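Local structure of alpha-l-arabinofuranosidase domain protein (Thermotoga maritima, 4ATW) at residues V420-E425 with T465-T470; Q429-V434 with T460-T465; Y76-G81 with F104-F109. The protein hydrolyses alpha-L-arabinofuranosides as a thermostable arabinofuranosidase, probably releasing terminal arabinofuranosyl residues from arabinose-containing glycans. All coordinates share one frame; numbering follows the deposited sequence.

How the contacts relate
Followed from the N terminus, the chain first closes contact 3: residues 76-81 and 104-109 meet on the barrel side of the molecule, closing a 22-residue excursion that carries strands 91-93 and 98-100. Far later, 420-425 opens the long loop that contact 1 shuts at 465-470. Contact 2, pairing 429-434 with 460-465, closes within that loop, so it lies inside contact 1 along the chain, both reaching the same sheet of the C-terminal beta domain. They share T465, their centres lie 10 Å apart, and H469 packs against I461 and V434. Contact 3 stands apart, about 52 Å from contact 1 and 50 Å from contact 2 between centres, on the opposite side of the chain's centre.

Contact 1 of 3, residues V420-E425 with T465-T470; sequences VPIRVE and TEFEHT
R423 has a carboxylate at two points of its guanidinium rim: E466 from the opposing strand and E425 from its own segment. R423 NE donates to E466 OE1 over 3.0 Å, with the acceptor lying close to the guanidinium plane, and NH2 adds a weak bond to the same oxygen. The carboxylate itself is met from above its plane, and the two flat groups are turned 59° apart, so this is a slanting salt bridge rather than a coplanar, two-pronged one. On the other flank R423 NH1 reaches E425 OE1 at 2.6 Å, while the methyl CG2 of T465 lies above one guanidinium face, toward its rim. E466 gets there with CG anti to its backbone N (chi1 -178°) and a bend at chi2; its OE2 goes on to R4 of strand 4-8.

The backbones join where F467 N donates to I422 O at 3.2 Å, almost straight at 175°, and where V424 N reaches T465 O at 2.9 Å. On the face away from the charges, I422 lays CG1 over the F467 ring as a CH-pi contact. Isoleucine suits this buried spot, being apolar and broad enough to spread CG1 and its neighbours over the ring. P421 CA lies 3.3 Å from F467 O in a CA-H...O contact.

With strand 4-8 running parallel on the far side of 421-424, this antiparallel pairing belongs to the C-terminal beta-sandwich that accompanies the catalytic barrel in GH51 arabinofuranosidases.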
loop_
_atom_site.group_PDB
_atom_site.type_symbol
_atom_site.label_atom_id
_atom_site.label_comp_id
_atom_site.label_asym_id
_atom_site.label_seq_id
_atom_site.Cartn_x
_atom_site.Cartn_y
_atom_site.Cartn_z
ATOM N N VAL A 420 19.473 14.054 18.970
ATOM C CA VAL A 420 20.322 12.904 18.675
ATOM C C VAL A 420 21.533 13.068 17.767
ATOM O O VAL A 420 21.461 13.658 16.681
ATOM C CB VAL A 420 19.219 12.039 17.917
ATOM C CG1 VAL A 420 18.453 12.885 16.933
ATOM C CG2 VAL A 420 19.861 10.845 17.208
ATOM N N PRO A 421 22.675 12.518 18.208
ATOM C CA PRO A 421 23.952 12.551 17.479
ATOM C C PRO A 421 23.976 11.446 16.445
ATOM O O PRO A 421 24.158 10.281 16.788
ATOM C CB PRO A 421 24.977 12.268 18.563
ATOM C CG PRO A 421 24.239 11.318 19.447
ATOM C CD PRO A 421 22.851 11.934 19.554
ATOM N N ILE A 422 23.782 11.796 15.184
ATOM C CA ILE A 422 23.801 10.776 14.144
ATOM C C ILE A 422 25.279 10.637 13.737
ATOM O O ILE A 422 26.087 11.496 14.061
ATOM C CB ILE A 422 22.877 11.204 12.934
ATOM C CG1 ILE A 422 23.642 12.062 11.942
ATOM C CG2 ILE A 422 21.731 12.075 13.415
ATOM C CD1 ILE A 422 24.543 11.260 10.973
ATOM N N ARG A 423 25.652 9.556 13.069
ATOM C CA ARG A 423 27.039 9.406 12.629
ATOM C C ARG A 423 27.079 8.506 11.403
ATOM O O ARG A 423 26.443 7.449 11.376
ATOM C CB ARG A 423 27.894 8.827 13.751
ATOM C CG ARG A 423 28.282 7.369 13.592
ATOM C CD ARG A 423 29.687 7.179 13.011
ATOM N NE ARG A 423 30.739 7.780 13.840
ATOM C CZ ARG A 423 32.049 7.571 13.682
ATOM N NH1 ARG A 423 32.497 6.768 12.730
ATOM N NH2 ARG A 423 32.921 8.178 14.472
ATOM N N VAL A 424 27.827 8.920 10.391
ATOM C CA VAL A 424 27.905 8.150 9.162
ATOM C C VAL A 424 29.351 7.747 8.846
ATOM O O VAL A 424 30.110 8.568 8.344
ATOM C CB VAL A 424 27.365 9.000 8.018
ATOM C CG1 VAL A 424 27.058 8.138 6.844
ATOM C CG2 VAL A 424 26.142 9.775 8.478
ATOM N N GLU A 425 29.729 6.498 9.120
ATOM C CA GLU A 425 31.097 6.014 8.874
ATOM C C GLU A 425 31.765 6.518 7.589
ATOM O O GLU A 425 31.347 6.181 6.470
ATOM C CB GLU A 425 31.126 4.488 8.870
ATOM C CG GLU A 425 30.603 3.881 10.151
ATOM C CD GLU A 425 31.484 4.193 11.349
ATOM O OE1 GLU A 425 32.618 4.667 11.136
ATOM O OE2 GLU A 425 31.053 3.958 12.501
ATOM N N THR A 465 31.148 13.170 9.282
ATOM C CA THR A 465 31.205 11.782 9.757
ATOM C C THR A 465 30.501 11.607 11.097
ATOM O O THR A 465 30.040 10.528 11.467
ATOM C CB THR A 465 32.660 11.348 9.893
ATOM O OG1 THR A 465 33.254 11.361 8.581
ATOM C CG2 THR A 465 32.779 9.958 10.575
ATOM N N GLU A 466 30.427 12.699 11.826
ATOM C CA GLU A 466 29.760 12.695 13.099
ATOM C C GLU A 466 29.098 14.069 13.232
ATOM O O GLU A 466 29.718 15.097 12.956
ATOM C CB GLU A 466 30.784 12.470 14.200
ATOM C CG GLU A 466 30.189 12.407 15.583
ATOM C CD GLU A 466 29.602 11.057 15.902
ATOM O OE1 GLU A 466 30.351 10.056 15.810
ATOM O OE2 GLU A 466 28.398 11.005 16.253
ATOM N N PHE A 467 27.822 14.088 13.589
ATOM C CA PHE A 467 27.152 15.356 13.779
ATOM C C PHE A 467 25.858 15.237 14.557
ATOM O O PHE A 467 25.594 14.226 15.211
ATOM C CB PHE A 467 26.931 16.090 12.438
ATOM C CG PHE A 467 25.873 15.493 11.561
ATOM C CD1 PHE A 467 24.551 15.930 11.643
ATOM C CD2 PHE A 467 26.200 14.547 10.595
ATOM C CE1 PHE A 467 23.558 15.430 10.760
ATOM C CE2 PHE A 467 25.222 14.046 9.710
ATOM C CZ PHE A 467 23.899 14.494 9.799
ATOM N N GLU A 468 25.072 16.302 14.512
ATOM C CA GLU A 468 23.788 16.355 15.209
ATOM C C GLU A 468 22.776 17.136 14.375
ATOM O O GLU A 468 23.136 17.954 13.508
ATOM C CB GLU A 468 23.906 17.056 16.582
ATOM C CG GLU A 468 24.782 16.389 17.644
ATOM C CD GLU A 468 24.613 17.032 19.026
ATOM O OE1 GLU A 468 24.584 18.279 19.112
ATOM O OE2 GLU A 468 24.513 16.289 20.028
ATOM N N HIS A 469 21.509 16.865 14.654
ATOM C CA HIS A 469 20.397 17.520 13.991
ATOM C C HIS A 469 19.207 17.239 14.898
ATOM O O HIS A 469 19.002 16.103 15.333
ATOM C CB HIS A 469 20.149 16.932 12.617
ATOM C CG HIS A 469 18.969 17.527 11.932
ATOM N ND1 HIS A 469 19.030 18.737 11.283
ATOM C CD2 HIS A 469 17.688 17.097 11.812
ATOM C CE1 HIS A 469 17.839 19.027 10.784
ATOM N NE2 HIS A 469 17.005 18.048 11.092
ATOM N N THR A 470 18.442 18.268 15.216
ATOM C CA THR A 470 17.315 18.062 16.090
ATOM C C THR A 470 16.071 17.764 15.263
ATOM O O THR A 470 15.851 18.373 14.221
ATOM C CB THR A 470 17.114 19.292 16.975
ATOM O OG1 THR A 470 17.243 20.473 16.178
ATOM C CG2 THR A 470 18.171 19.332 18.068
#

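Contact 2 of 3, residues Q429-V434 with T460-T465; sequences QKKATV and TITVDT
Two bends in the side chain of K431, at chi2 (74°) and chi3 (65°), fold it back so that its outer part runs alongside T462, both pointing the same way, and K431 CD and NZ both lie along the methyl CG2 of T462. T460 approaches the same lysine at about a right angle, its CG2 3.7 Å from K431 CG. A long flexible chain suits this surface position, since its methylenes can cover the threonine methyls.

Two positions along, past the K430-V463 pair, Q429 crosses D464. The first torsion of the glutamine (chi1 -71°) sets CG beside its own backbone N and next to D464 OD2; the extended chain beyond CG then decides where the amide ends, its plane 83° from that of the carboxylate.

Between these surface side chains the backbones are stitched together. K430 and V463 form an antiparallel hydrogen-bonded pair, K430 N to V463 O at 3.0 Å and V463 N to K430 O at 2.9 Å. Further along, I461 N donates to A432 O at 2.7 Å. Q429 CA adds a C-H...O contact of 3.2 Å to V463 O.

The inner side is apolar. A432 CB meets V463 CG1 at 3.9 Å, alanine being small enough to fit beneath the two valine methyls, and V434 CG1 rests 3.8 Å from I461 CD1. A432 and V463 also touch V481 of strand 475-481. The chemistry therefore divides in two: T460, K431, T462, Q429 and D464 line the more exposed side, while A432, V434, I461 and V463, with the aliphatic part of K430, face the sheet, and main-chain bonds between them supply the directional hold.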
loop_
_atom_site.group_PDB
_atom_site.type_symbol
_atom_site.label_atom_id
_atom_site.label_comp_id
_atom_site.label_asym_id
_atom_site.label_seq_id
_atom_site.Cartn_x
_atom_site.Cartn_y
_atom_site.Cartn_z
ATOM N N GLN A 429 32.873 16.216 5.317
ATOM C CA GLN A 429 32.011 17.390 5.347
ATOM C C GLN A 429 31.327 17.737 4.033
ATOM O O GLN A 429 31.962 18.238 3.101
ATOM C CB GLN A 429 32.785 18.614 5.831
ATOM C CG GLN A 429 33.143 18.588 7.289
ATOM C CD GLN A 429 33.554 19.958 7.797
ATOM O OE1 GLN A 429 33.977 20.097 8.951
ATOM N NE2 GLN A 429 33.427 20.985 6.936
ATOM N N LYS A 430 30.023 17.480 3.975
ATOM C CA LYS A 430 29.222 17.795 2.795
ATOM C C LYS A 430 28.114 18.772 3.203
ATOM O O LYS A 430 27.942 19.081 4.386
ATOM C CB LYS A 430 28.600 16.530 2.193
ATOM C CG LYS A 430 29.129 15.237 2.787
ATOM C CD LYS A 430 30.475 14.827 2.223
ATOM C CE LYS A 430 30.305 14.082 0.923
ATOM N NZ LYS A 430 31.555 13.354 0.598
ATOM N N LYS A 431 27.368 19.254 2.220
ATOM C CA LYS A 431 26.299 20.195 2.494
ATOM C C LYS A 431 24.961 19.552 2.164
ATOM O O LYS A 431 24.296 19.938 1.201
ATOM C CB LYS A 431 26.487 21.459 1.656
ATOM C CG LYS A 431 25.917 22.723 2.287
ATOM C CD LYS A 431 26.788 23.196 3.449
ATOM C CE LYS A 431 28.178 23.628 2.981
ATOM N NZ LYS A 431 29.145 23.777 4.103
ATOM N N ALA A 432 24.574 18.566 2.965
ATOM C CA ALA A 432 23.309 17.865 2.767
ATOM C C ALA A 432 22.062 18.737 3.024
ATOM O O ALA A 432 22.128 19.762 3.708
ATOM C CB ALA A 432 23.271 16.648 3.670
ATOM N N THR A 433 20.924 18.317 2.473
ATOM C CA THR A 433 19.661 19.026 2.657
ATOM C C THR A 433 18.631 18.087 3.313
ATOM O O THR A 433 18.525 16.935 2.916
ATOM C CB THR A 433 19.156 19.560 1.296
ATOM O OG1 THR A 433 17.725 19.638 1.318
ATOM C CG2 THR A 433 19.666 18.682 0.132
ATOM N N VAL A 434 17.897 18.555 4.325
ATOM C CA VAL A 434 16.920 17.679 4.988
ATOM C C VAL A 434 15.476 18.049 4.745
ATOM O O VAL A 434 15.062 19.195 4.995
ATOM C CB VAL A 434 17.096 17.606 6.549
ATOM C CG1 VAL A 434 18.549 17.509 6.907
ATOM C CG2 VAL A 434 16.425 18.796 7.252
ATOM N N THR A 460 18.835 23.469 4.426
ATOM C CA THR A 460 20.187 22.988 4.202
ATOM C C THR A 460 20.983 22.793 5.474
ATOM O O THR A 460 20.714 23.409 6.500
ATOM C CB THR A 460 20.944 23.911 3.256
ATOM O OG1 THR A 460 20.139 24.106 2.093
ATOM C CG2 THR A 460 22.277 23.279 2.819
ATOM N N ILE A 461 21.961 21.898 5.392
ATOM C CA ILE A 461 22.813 21.585 6.528
ATOM C C ILE A 461 24.220 21.193 6.123
ATOM O O ILE A 461 24.480 20.773 4.992
ATOM C CB ILE A 461 22.233 20.423 7.374
ATOM C CG1 ILE A 461 21.037 20.911 8.167
ATOM C CG2 ILE A 461 23.277 19.874 8.346
ATOM C CD1 ILE A 461 20.546 19.882 9.133
ATOM N N THR A 462 25.128 21.357 7.073
ATOM C CA THR A 462 26.509 20.983 6.880
ATOM C C THR A 462 26.565 19.724 7.722
ATOM O O THR A 462 26.197 19.757 8.901
ATOM C CB THR A 462 27.461 22.044 7.456
ATOM O OG1 THR A 462 27.051 22.356 8.798
ATOM C CG2 THR A 462 27.452 23.316 6.589
ATOM N N VAL A 463 26.975 18.615 7.112
ATOM C CA VAL A 463 27.060 17.353 7.831
ATOM C C VAL A 463 28.476 16.779 7.779
ATOM O O VAL A 463 29.232 17.074 6.853
ATOM C CB VAL A 463 26.075 16.317 7.249
ATOM C CG1 VAL A 463 24.650 16.878 7.260
ATOM C CG2 VAL A 463 26.496 15.935 5.843
ATOM N N ASP A 464 28.835 15.965 8.772
ATOM C CA ASP A 464 30.169 15.354 8.836
ATOM C C ASP A 464 30.046 13.920 9.351
ATOM O O ASP A 464 28.975 13.512 9.801
ATOM C CB ASP A 464 31.081 16.154 9.789
ATOM C CG ASP A 464 32.582 15.975 9.488
ATOM O OD1 ASP A 464 32.994 14.889 9.011
ATOM O OD2 ASP A 464 33.349 16.930 9.749
ATOM N N THR A 465 31.148 13.170 9.282
ATOM C CA THR A 465 31.205 11.782 9.757
ATOM C C THR A 465 30.501 11.607 11.097
ATOM O O THR A 465 30.040 10.528 11.467
ATOM C CB THR A 465 32.660 11.348 9.893
ATOM O OG1 THR A 465 33.254 11.361 8.581
ATOM C CG2 THR A 465 32.779 9.958 10.575
#

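Contact 3 of 3, residues Y76-G81 with F104-F109; sequences YHWEDG and FGTDEF
G81 and G105 meet backbone to backbone, their CA atoms 3.9 Å apart, an approach that suits two residues without side chains. The polar part of the encounter is weak: G105 CA points its hydrogen at G81 O in a C-H...O contact of 3.2 Å, with an angle of 162° at the hydrogen. The same carbonyl oxygen faces the start of helix 106-116, but T106 N, 3.7 Å from G81 O, is not hydrogen-bonded to it.

Capping is handled within the helix itself. G105 occupies the N-cap position, and its N donates to E108 OE1 at 3.1 Å, met from above the carboxylate plane; this is one half of a capping box, since a glycine cannot return a side-chain bond. The other oxygen, OE2, is bridged to R88.

Van der Waals contacts complete the interface. A near-180° first torsion swings the Y76 ring away from its own N, so that OH lies 4.2 Å from G105 CA. T106 sets OG1 at the edge of the W78 indole, 4.1 Å from CE3, while that ring stacks on W137.

The carbonyl of G81 and the carboxylate of E108 thus both lie at the helix N terminus, where the helix dipole would probably favour them. Yet G81 O and E108 OE1, two acceptors 3.8 Å apart, should disfavour each other somewhat, a cost that the salt bridge to R88 may offset.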
loop_
_atom_site.group_PDB
_atom_site.type_symbol
_atom_site.label_atom_id
_atom_site.label_comp_id
_atom_site.label_asym_id
_atom_site.label_seq_id
_atom_site.Cartn_x
_atom_site.Cartn_y
_atom_site.Cartn_z
ATOM N N TYR A 76 -18.215 -9.004 -8.569
ATOM C CA TYR A 76 -17.897 -8.298 -9.809
ATOM C C TYR A 76 -17.569 -9.232 -10.949
ATOM O O TYR A 76 -16.719 -10.076 -10.804
ATOM C CB TYR A 76 -16.702 -7.354 -9.585
ATOM C CG TYR A 76 -16.232 -6.613 -10.819
ATOM C CD1 TYR A 76 -16.997 -5.594 -11.410
ATOM C CD2 TYR A 76 -15.019 -6.924 -11.397
ATOM C CE1 TYR A 76 -16.550 -4.900 -12.568
ATOM C CE2 TYR A 76 -14.556 -6.251 -12.546
ATOM C CZ TYR A 76 -15.325 -5.239 -13.139
ATOM O OH TYR A 76 -14.866 -4.646 -14.333
ATOM N N HIS A 77 -18.250 -9.101 -12.077
ATOM C CA HIS A 77 -17.911 -9.940 -13.215
ATOM C C HIS A 77 -17.219 -9.045 -14.228
ATOM O O HIS A 77 -17.852 -8.219 -14.883
ATOM C CB HIS A 77 -19.148 -10.580 -13.810
ATOM C CG HIS A 77 -19.756 -11.617 -12.928
ATOM N ND1 HIS A 77 -20.653 -11.305 -11.933
ATOM C CD2 HIS A 77 -19.563 -12.953 -12.854
ATOM C CE1 HIS A 77 -20.985 -12.403 -11.281
ATOM N NE2 HIS A 77 -20.336 -13.418 -11.821
ATOM N N TRP A 78 -15.911 -9.223 -14.353
ATOM C CA TRP A 78 -15.124 -8.376 -15.223
ATOM C C TRP A 78 -15.649 -8.091 -16.640
ATOM O O TRP A 78 -15.381 -7.016 -17.197
ATOM C CB TRP A 78 -13.701 -8.914 -15.296
ATOM C CG TRP A 78 -13.572 -10.104 -16.156
ATOM C CD1 TRP A 78 -13.794 -11.377 -15.798
ATOM C CD2 TRP A 78 -13.199 -10.124 -17.540
ATOM N NE1 TRP A 78 -13.579 -12.200 -16.857
ATOM C CE2 TRP A 78 -13.218 -11.455 -17.946
ATOM C CE3 TRP A 78 -12.857 -9.133 -18.477
ATOM C CZ2 TRP A 78 -12.911 -11.841 -19.243
ATOM C CZ3 TRP A 78 -12.554 -9.511 -19.768
ATOM C CH2 TRP A 78 -12.583 -10.852 -20.137
ATOM N N GLU A 79 -16.393 -9.025 -17.222
ATOM C CA GLU A 79 -16.904 -8.820 -18.560
ATOM C C GLU A 79 -17.929 -7.708 -18.687
ATOM O O GLU A 79 -18.270 -7.317 -19.781
ATOM C CB GLU A 79 -17.466 -10.107 -19.108
ATOM C CG GLU A 79 -16.490 -11.211 -18.979
ATOM C CD GLU A 79 -16.826 -12.382 -19.872
ATOM O OE1 GLU A 79 -17.055 -12.144 -21.091
ATOM O OE2 GLU A 79 -16.851 -13.537 -19.355
ATOM N N ASP A 80 -18.433 -7.184 -17.585
ATOM C CA ASP A 80 -19.380 -6.086 -17.686
ATOM C C ASP A 80 -18.608 -4.756 -17.754
ATOM O O ASP A 80 -19.205 -3.662 -17.690
ATOM C CB ASP A 80 -20.279 -6.022 -16.443
ATOM C CG ASP A 80 -20.982 -7.306 -16.150
ATOM O OD1 ASP A 80 -21.208 -8.092 -17.091
ATOM O OD2 ASP A 80 -21.345 -7.517 -14.980
ATOM N N GLY A 81 -17.282 -4.857 -17.828
ATOM C CA GLY A 81 -16.449 -3.669 -17.818
ATOM C C GLY A 81 -15.674 -3.515 -19.091
ATOM O O GLY A 81 -14.763 -2.687 -19.210
ATOM N N PHE A 104 -16.212 2.232 -15.904
ATOM C CA PHE A 104 -14.799 2.167 -15.555
ATOM C C PHE A 104 -14.492 0.686 -15.423
ATOM O O PHE A 104 -14.737 0.067 -14.371
ATOM C CB PHE A 104 -14.486 2.927 -14.250
ATOM C CG PHE A 104 -13.026 3.099 -13.993
ATOM C CD1 PHE A 104 -12.291 3.981 -14.757
ATOM C CD2 PHE A 104 -12.366 2.314 -13.050
ATOM C CE1 PHE A 104 -10.897 4.081 -14.604
ATOM C CE2 PHE A 104 -10.978 2.398 -12.881
ATOM C CZ PHE A 104 -10.240 3.280 -13.661
ATOM N N GLY A 105 -13.980 0.115 -16.516
ATOM C CA GLY A 105 -13.649 -1.304 -16.534
ATOM C C GLY A 105 -12.173 -1.665 -16.728
ATOM O O GLY A 105 -11.274 -0.818 -16.700
ATOM N N THR A 106 -11.920 -2.947 -16.934
ATOM C CA THR A 106 -10.571 -3.420 -17.117
ATOM C C THR A 106 -9.773 -2.564 -18.072
ATOM O O THR A 106 -8.655 -2.207 -17.750
ATOM C CB THR A 106 -10.599 -4.840 -17.627
ATOM O OG1 THR A 106 -11.580 -5.581 -16.864
ATOM C CG2 THR A 106 -9.178 -5.463 -17.588
ATOM N N ASP A 107 -10.323 -2.234 -19.242
ATOM C CA ASP A 107 -9.580 -1.417 -20.218
ATOM C C ASP A 107 -9.165 -0.063 -19.623
ATOM O O ASP A 107 -8.014 0.357 -19.738
ATOM C CB ASP A 107 -10.419 -1.164 -21.487
ATOM C CG ASP A 107 -10.466 -2.364 -22.436
ATOM O OD1 ASP A 107 -9.563 -3.232 -22.347
ATOM O OD2 ASP A 107 -11.416 -2.417 -23.270
ATOM N N GLU A 108 -10.118 0.613 -18.994
ATOM C CA GLU A 108 -9.901 1.907 -18.379
ATOM C C GLU A 108 -8.868 1.862 -17.240
ATOM O O GLU A 108 -8.046 2.778 -17.079
ATOM C CB GLU A 108 -11.226 2.417 -17.870
ATOM C CG GLU A 108 -12.193 2.825 -18.980
ATOM C CD GLU A 108 -12.856 1.669 -19.757
ATOM O OE1 GLU A 108 -12.793 0.503 -19.330
ATOM O OE2 GLU A 108 -13.474 1.937 -20.813
ATOM N N PHE A 109 -8.904 0.800 -16.443
ATOM C CA PHE A 109 -7.957 0.650 -15.344
ATOM C C PHE A 109 -6.549 0.529 -15.910
ATOM O O PHE A 109 -5.662 1.285 -15.531
ATOM C CB PHE A 109 -8.302 -0.589 -14.486
ATOM C CG PHE A 109 -7.239 -0.955 -13.477
ATOM C CD1 PHE A 109 -6.991 -0.140 -12.386
ATOM C CD2 PHE A 109 -6.432 -2.081 -13.666
ATOM C CE1 PHE A 109 -5.958 -0.420 -11.497
ATOM C CE2 PHE A 109 -5.387 -2.380 -12.778
ATOM C CZ PHE A 109 -5.150 -1.541 -11.690
#